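Local atomic coordinates of GAF domain/HD domain protein (Geobacter sulfurreducens, PDB entry 3EEA), a protein that is of unknown function but joins a GAF domain, the part described here, to an HD-type domain and may have phosphatase activity. Residues A[78-88]-A[108-119]. Residues are numbered along the deposited sequence; the frame is centred on the assembly and turned at random.
Sequences MLRKRQHLMLT and CVLAVPMVVRTQ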
ATOM      1  N   MET A  78       8.479  22.573   2.506  1.00 21.45           N
ATOM      2  CA  MET A  78       8.156  21.134   2.698  1.00 21.09           C
ATOM      3  C   MET A  78       9.236  20.486   3.578  1.00 21.53           C
ATOM      4  O   MET A  78       8.941  19.740   4.520  1.00 20.07           O
ATOM      5  CB  MET A  78       8.110  20.410   1.326  1.00 21.16           C
ATOM      6  CG  MET A  78       7.596  18.963   1.353  1.00 22.58           C
ATOM      7  SD  MET A  78       8.034  17.969  -0.144  1.00 17.77           S
ATOM      8  CE  MET A  78       9.819  17.772   0.117  1.00 22.48           C
ATOM      9  N   LEU A  79      10.498  20.702   3.216  1.00 22.52           N
ATOM     10  CA  LEU A  79      11.627  20.129   3.923  1.00 23.87           C
ATOM     11  C   LEU A  79      11.751  20.571   5.401  1.00 25.70           C
ATOM     12  O   LEU A  79      11.939  19.717   6.304  1.00 27.47           O
ATOM     13  CB  LEU A  79      12.902  20.464   3.179  1.00 25.35           C
ATOM     14  CG  LEU A  79      14.224  19.918   3.683  1.00 25.65           C
ATOM     15  CD1 LEU A  79      14.229  18.408   3.401  1.00 25.98           C
ATOM     16  CD2 LEU A  79      15.465  20.616   2.981  1.00 27.23           C
ATOM     17  N   ARG A  80      11.622  21.879   5.645  1.00 24.59           N
ATOM     18  CA  ARG A  80      11.746  22.434   6.982  1.00 24.92           C
ATOM     19  C   ARG A  80      10.630  21.927   7.915  1.00 24.41           C
ATOM     20  O   ARG A  80      10.890  21.566   9.077  1.00 24.27           O
ATOM     21  CB  ARG A  80      11.682  23.964   6.931  1.00 25.09           C
ATOM     22  CG  ARG A  80      12.888  24.634   6.380  1.00 26.74           C
ATOM     23  CD  ARG A  80      13.877  24.874   7.477  1.00 28.58           C
ATOM     24  NE  ARG A  80      15.059  25.597   7.036  1.00 30.35           N
ATOM     25  CZ  ARG A  80      16.202  25.058   6.646  1.00 31.92           C
ATOM     26  NH1 ARG A  80      16.348  23.741   6.553  1.00 36.58           N
ATOM     27  NH2 ARG A  80      17.206  25.861   6.306  1.00 33.62           N
ATOM     28  N   LYS A  81       9.405  21.886   7.400  1.00 23.97           N
ATOM     29  CA  LYS A  81       8.242  21.499   8.195  1.00 24.37           C
ATOM     30  C   LYS A  81       8.039  19.995   8.190  1.00 24.17           C
ATOM     31  O   LYS A  81       7.296  19.487   9.004  1.00 24.77           O
ATOM     32  CB  LYS A  81       6.962  22.115   7.626  1.00 25.71           C
ATOM     33  CG  LYS A  81       6.833  23.607   7.769  1.00 30.82           C
ATOM     34  CD  LYS A  81       5.770  24.130   6.763  1.00 34.60           C
ATOM     35  CE  LYS A  81       5.377  25.607   6.994  1.00 38.33           C
ATOM     36  NZ  LYS A  81       6.540  26.484   7.251  1.00 41.74           N
ATOM     37  N   ARG A  82       8.658  19.269   7.247  1.00 23.16           N
ATOM     38  CA  ARG A  82       8.434  17.824   7.101  1.00 23.72           C
ATOM     39  C   ARG A  82       6.964  17.545   6.894  1.00 21.39           C
ATOM     40  O   ARG A  82       6.468  16.589   7.486  1.00 22.30           O
ATOM     41  CB  ARG A  82       8.775  17.028   8.369  1.00 24.77           C
ATOM     42  CG  ARG A  82      10.117  16.615   8.500  1.00 30.64           C
ATOM     43  CD  ARG A  82      10.928  17.736   8.917  1.00 33.12           C
ATOM     44  NE  ARG A  82      12.047  17.200   9.657  1.00 40.48           N
ATOM     45  CZ  ARG A  82      12.966  17.943  10.247  1.00 41.77           C
ATOM     46  NH1 ARG A  82      12.917  19.262  10.171  1.00 45.16           N
ATOM     47  NH2 ARG A  82      13.931  17.356  10.914  1.00 43.08           N
ATOM     48  N   GLN A  83       6.273  18.374   6.114  1.00 20.27           N
ATOM     49  CA  GLN A  83       4.874  18.172   5.843  1.00 21.03           C
ATOM     50  C   GLN A  83       4.512  18.374   4.381  1.00 18.92           C
ATOM     51  O   GLN A  83       5.246  19.010   3.634  1.00 19.08           O
ATOM     52  CB  GLN A  83       4.019  19.122   6.677  1.00 23.04           C
ATOM     53  CG  GLN A  83       4.267  18.926   8.181  1.00 26.54           C
ATOM     54  CD  GLN A  83       3.548  19.921   9.029  1.00 32.26           C
ATOM     55  OE1 GLN A  83       2.705  20.674   8.529  1.00 38.32           O
ATOM     56  NE2 GLN A  83       3.849  19.920  10.331  1.00 31.24           N
ATOM     57  N   HIS A  84       3.390  17.782   3.993  1.00 18.19           N
ATOM     58  CA  HIS A  84       2.890  17.900   2.638  1.00 17.22           C
ATOM     59  C   HIS A  84       2.360  19.288   2.358  1.00 18.72           C
ATOM     60  O   HIS A  84       1.907  19.989   3.295  1.00 16.17           O
ATOM     61  CB  HIS A  84       1.813  16.874   2.337  1.00 17.92           C
ATOM     62  CG  HIS A  84       0.441  17.211   2.843  1.00 18.01           C
ATOM     63  ND1 HIS A  84       0.056  17.043   4.157  1.00 20.62           N
ATOM     64  CD2 HIS A  84      -0.647  17.702   2.190  1.00 21.37           C
ATOM     65  CE1 HIS A  84      -1.217  17.393   4.282  1.00 21.45           C
ATOM     66  NE2 HIS A  84      -1.657  17.807   3.108  1.00 22.04           N
ATOM     67  N   LEU A  85       2.428  19.680   1.084  1.00 18.12           N
ATOM     68  CA  LEU A  85       1.874  20.970   0.630  1.00 20.82           C
ATOM     69  C   LEU A  85       1.152  20.720  -0.692  1.00 20.92           C
ATOM     70  O   LEU A  85       1.541  19.831  -1.432  1.00 20.47           O
ATOM     71  CB  LEU A  85       3.006  21.993   0.441  1.00 20.41           C
ATOM     72  CG  LEU A  85       3.704  22.358   1.745  1.00 22.69           C
ATOM     73  CD1 LEU A  85       5.000  23.190   1.537  1.00 28.80           C
ATOM     74  CD2 LEU A  85       2.697  23.077   2.702  1.00 26.50           C
ATOM     75  N   MET A  86       0.100  21.481  -0.983  1.00 21.99           N
ATOM     76  CA  MET A  86      -0.565  21.396  -2.301  1.00 23.33           C
ATOM     77  C   MET A  86      -0.667  22.776  -2.953  1.00 24.76           C
ATOM     78  O   MET A  86      -1.077  23.724  -2.296  1.00 26.41           O
ATOM     79  CB  MET A  86      -1.962  20.793  -2.154  1.00 23.77           C
ATOM     80  CG  MET A  86      -2.756  20.620  -3.499  1.00 25.04           C
ATOM     81  SD  MET A  86      -4.280  19.662  -3.289  1.00 24.30           S
ATOM     82  CE  MET A  86      -5.314  20.882  -2.394  1.00 26.99           C
ATOM     83  N   LEU A  87      -0.297  22.881  -4.225  1.00 24.70           N
ATOM     84  CA  LEU A  87      -0.523  24.099  -4.987  1.00 25.85           C
ATOM     85  C   LEU A  87      -1.635  23.876  -5.961  1.00 26.64           C
ATOM     86  O   LEU A  87      -1.507  23.027  -6.856  1.00 24.69           O
ATOM     87  CB  LEU A  87       0.714  24.465  -5.774  1.00 26.04           C
ATOM     88  CG  LEU A  87       1.868  25.005  -4.981  1.00 27.84           C
ATOM     89  CD1 LEU A  87       2.987  25.323  -5.938  1.00 26.42           C
ATOM     90  CD2 LEU A  87       1.435  26.262  -4.172  1.00 29.53           C
ATOM     91  N   THR A  88      -2.712  24.646  -5.808  1.00 27.81           N
ATOM     92  CA  THR A  88      -3.845  24.506  -6.699  1.00 29.67           C
ATOM     93  C   THR A  88      -3.746  25.461  -7.890  1.00 31.47           C
ATOM     94  O   THR A  88      -4.504  25.314  -8.836  1.00 31.95           O
ATOM     95  CB  THR A  88      -5.199  24.661  -5.956  1.00 29.88           C
ATOM     96  OG1 THR A  88      -5.282  25.958  -5.383  1.00 29.93           O
ATOM     97  CG2 THR A  88      -5.332  23.590  -4.847  1.00 29.80           C
ATOM     98  N   CYS A 108      -2.803  20.965 -10.717  1.00 21.90           N
ATOM     99  CA  CYS A 108      -2.897  20.989  -9.270  1.00 21.51           C
ATOM    100  C   CYS A 108      -1.747  20.056  -8.826  1.00 20.43           C
ATOM    101  O   CYS A 108      -1.681  18.930  -9.329  1.00 18.87           O
ATOM    102  CB  CYS A 108      -4.257  20.416  -8.841  1.00 21.43           C
ATOM    103  SG  CYS A 108      -4.341  20.108  -7.054  1.00 26.82           S
ATOM    104  N   VAL A 109      -0.859  20.508  -7.931  1.00 19.57           N
ATOM    105  CA  VAL A 109       0.323  19.680  -7.531  1.00 18.91           C
ATOM    106  C   VAL A 109       0.385  19.441  -6.034  1.00 18.30           C
ATOM    107  O   VAL A 109       0.318  20.370  -5.227  1.00 18.97           O
ATOM    108  CB  VAL A 109       1.662  20.229  -8.042  1.00 19.16           C
ATOM    109  CG1 VAL A 109       2.827  19.291  -7.584  1.00 20.27           C
ATOM    110  CG2 VAL A 109       1.633  20.439  -9.589  1.00 21.38           C
ATOM    111  N   LEU A 110       0.419  18.160  -5.677  1.00 17.98           N
ATOM    112  CA  LEU A 110       0.543  17.755  -4.322  1.00 16.80           C
ATOM    113  C   LEU A 110       1.987  17.285  -4.093  1.00 16.88           C
ATOM    114  O   LEU A 110       2.476  16.428  -4.829  1.00 18.43           O
ATOM    115  CB  LEU A 110      -0.438  16.650  -4.019  1.00 18.31           C
ATOM    116  CG  LEU A 110      -0.349  15.988  -2.673  1.00 18.69           C
ATOM    117  CD1 LEU A 110      -0.818  16.927  -1.550  1.00 18.48           C
ATOM    118  CD2 LEU A 110      -1.176  14.678  -2.680  1.00 21.67           C
ATOM    119  N   ALA A 111       2.632  17.848  -3.084  1.00 16.00           N
ATOM    120  CA  ALA A 111       4.028  17.525  -2.709  1.00 15.71           C
ATOM    121  C   ALA A 111       4.028  16.811  -1.354  1.00 15.69           C
ATOM    122  O   ALA A 111       3.668  17.410  -0.338  1.00 18.33           O
ATOM    123  CB  ALA A 111       4.819  18.815  -2.619  1.00 16.08           C
ATOM    124  N   VAL A 112       4.417  15.547  -1.336  1.00 14.58           N
ATOM    125  CA  VAL A 112       4.397  14.733  -0.137  1.00 15.81           C
ATOM    126  C   VAL A 112       5.826  14.283   0.202  1.00 16.61           C
ATOM    127  O   VAL A 112       6.464  13.520  -0.558  1.00 17.58           O
ATOM    128  CB  VAL A 112       3.490  13.519  -0.269  1.00 16.52           C
ATOM    129  CG1 VAL A 112       3.506  12.712   1.030  1.00 16.49           C
ATOM    130  CG2 VAL A 112       2.052  13.959  -0.614  1.00 18.16           C
ATOM    131  N   PRO A 113       6.335  14.733   1.364  1.00 17.06           N
ATOM    132  CA  PRO A 113       7.704  14.342   1.707  1.00 16.96           C
ATOM    133  C   PRO A 113       7.721  12.899   2.118  1.00 16.38           C
ATOM    134  O   PRO A 113       6.737  12.429   2.703  1.00 15.99           O
ATOM    135  CB  PRO A 113       8.067  15.212   2.912  1.00 16.09           C
ATOM    136  CG  PRO A 113       6.805  15.682   3.467  1.00 19.65           C
ATOM    137  CD  PRO A 113       5.766  15.706   2.317  1.00 16.92           C
ATOM    138  N   MET A 114       8.800  12.200   1.779  1.00 16.58           N
ATOM    139  CA  MET A 114       9.044  10.826   2.302  1.00 17.01           C
ATOM    140  C   MET A 114       9.759  11.016   3.638  1.00 17.38           C
ATOM    141  O   MET A 114      10.912  11.444   3.690  1.00 17.10           O
ATOM    142  CB  MET A 114       9.890  10.013   1.322  1.00 16.65           C
ATOM    143  CG  MET A 114       9.303   9.850  -0.074  1.00 19.04           C
ATOM    144  SD  MET A 114      10.418   8.920  -1.252  1.00 16.78           S
ATOM    145  CE  MET A 114      10.907   7.630  -0.157  1.00 23.35           C
ATOM    146  N   VAL A 115       9.047  10.758   4.728  1.00 17.28           N
ATOM    147  CA  VAL A 115       9.550  11.009   6.056  1.00 18.62           C
ATOM    148  C   VAL A 115       9.635   9.682   6.832  1.00 19.90           C
ATOM    149  O   VAL A 115       8.684   8.844   6.832  1.00 18.46           O
ATOM    150  CB  VAL A 115       8.581  11.928   6.813  1.00 19.05           C
ATOM    151  CG1 VAL A 115       9.048  12.135   8.243  1.00 19.49           C
ATOM    152  CG2 VAL A 115       8.413  13.250   6.093  1.00 20.25           C
ATOM    153  N   VAL A 116      10.783   9.486   7.441  1.00 19.69           N
ATOM    154  CA  VAL A 116      11.009   8.364   8.331  1.00 22.55           C
ATOM    155  C   VAL A 116      11.502   8.925   9.625  1.00 24.47           C
ATOM    156  O   VAL A 116      12.592   9.569   9.693  1.00 24.50           O
ATOM    157  CB  VAL A 116      12.030   7.378   7.743  1.00 24.04           C
ATOM    158  CG1 VAL A 116      12.310   6.198   8.706  1.00 24.84           C
ATOM    159  CG2 VAL A 116      11.460   6.858   6.480  1.00 21.93           C
ATOM    160  N   ARG A 117      10.634   8.723  10.616  1.00 25.36           N
ATOM    161  CA  ARG A 117      10.742   9.301  11.929  1.00 27.54           C
ATOM    162  C   ARG A 117      10.789  10.800  11.720  1.00 26.50           C
ATOM    163  O   ARG A 117       9.793  11.354  11.207  1.00 28.40           O
ATOM    164  CB  ARG A 117      11.914   8.683  12.686  1.00 28.02           C
ATOM    165  CG  ARG A 117      11.437   7.346  13.263  1.00 32.89           C
ATOM    166  CD  ARG A 117      12.534   6.380  13.616  1.00 39.18           C
ATOM    167  NE  ARG A 117      11.909   5.224  14.268  1.00 45.06           N
ATOM    168  CZ  ARG A 117      12.439   4.006  14.354  1.00 49.36           C
ATOM    169  NH1 ARG A 117      13.634   3.744  13.831  1.00 51.30           N
ATOM    170  NH2 ARG A 117      11.763   3.043  14.972  1.00 49.92           N
ATOM    171  N   THR A 118      11.909  11.444  12.006  1.00 24.34           N
ATOM    172  CA  THR A 118      11.926  12.914  11.896  1.00 25.34           C
ATOM    173  C   THR A 118      12.584  13.446  10.625  1.00 25.33           C
ATOM    174  O   THR A 118      12.682  14.674  10.454  1.00 26.24           O
ATOM    175  CB  THR A 118      12.713  13.514  13.083  1.00 24.45           C
ATOM    176  OG1 THR A 118      14.093  13.168  12.947  1.00 27.75           O
ATOM    177  CG2 THR A 118      12.173  12.984  14.415  1.00 25.54           C
ATOM    178  N   GLN A 119      13.093  12.533   9.793  1.00 24.36           N
ATOM    179  CA  GLN A 119      13.947  12.861   8.668  1.00 25.00           C
ATOM    180  C   GLN A 119      13.245  12.745   7.298  1.00 23.61           C
ATOM    181  O   GLN A 119      12.511  11.798   7.067  1.00 23.46           O
ATOM    182  CB  GLN A 119      15.125  11.908   8.687  1.00 26.27           C
ATOM    183  CG  GLN A 119      15.991  12.106   9.944  1.00 31.27           C
ATOM    184  CD  GLN A 119      16.556  13.517  10.004  1.00 37.36           C
ATOM    185  OE1 GLN A 119      16.122  14.362  10.817  1.00 42.42           O
ATOM    186  NE2 GLN A 119      17.510  13.799   9.120  1.00 41.05           N
TER
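With CG turned anti to the backbone N (chi1 -172°) and chi2 also extended, Met78 reaches from the last turn of helix 73-81 toward strand 107-116 and carries CG and SD onto the ring of Pro113; the bend at chi3 (71°) turns CE toward Pro113 CB. The two side chains run past each other in opposite directions, Met78 CG 3.9 Å from Pro113 CD, while Met78 SD also reaches the methyl of Ala111 at 4.1 Å. Were Met78 shortened to alanine, the helix end would probably lose its packing against Pro113 CD and the Ala111 methyl, opening a gap there. Pro113 CD and CG also pack on the backbone of Gln83 and His84, where the chain turns from helix into strand.

Beyond it, Leu85 and Ala111 form an antiparallel hydrogen-bonded pair, as do Leu87 and Val109; the Ala111 N to Leu85 O bond (2.8 Å) is nearly straight. Between them, Met86 sends its sulfur to Cys108 SG, 3.8 Å away, on the face that also carries Leu110.

At the other end, Arg82, bent at chi2 (77°), grips one atom side-on: NE and NH2 both donate to Thr118 O, NE at 2.7 Å, with that oxygen in the guanidinium plane. Thr118 sits in the type II' turn of the hairpin joining 107-116 to 119-129. Strand 85-87 thus adds an edge to the five-stranded antiparallel sheet, in the 2-1-5-4-3 order of the GAF fold.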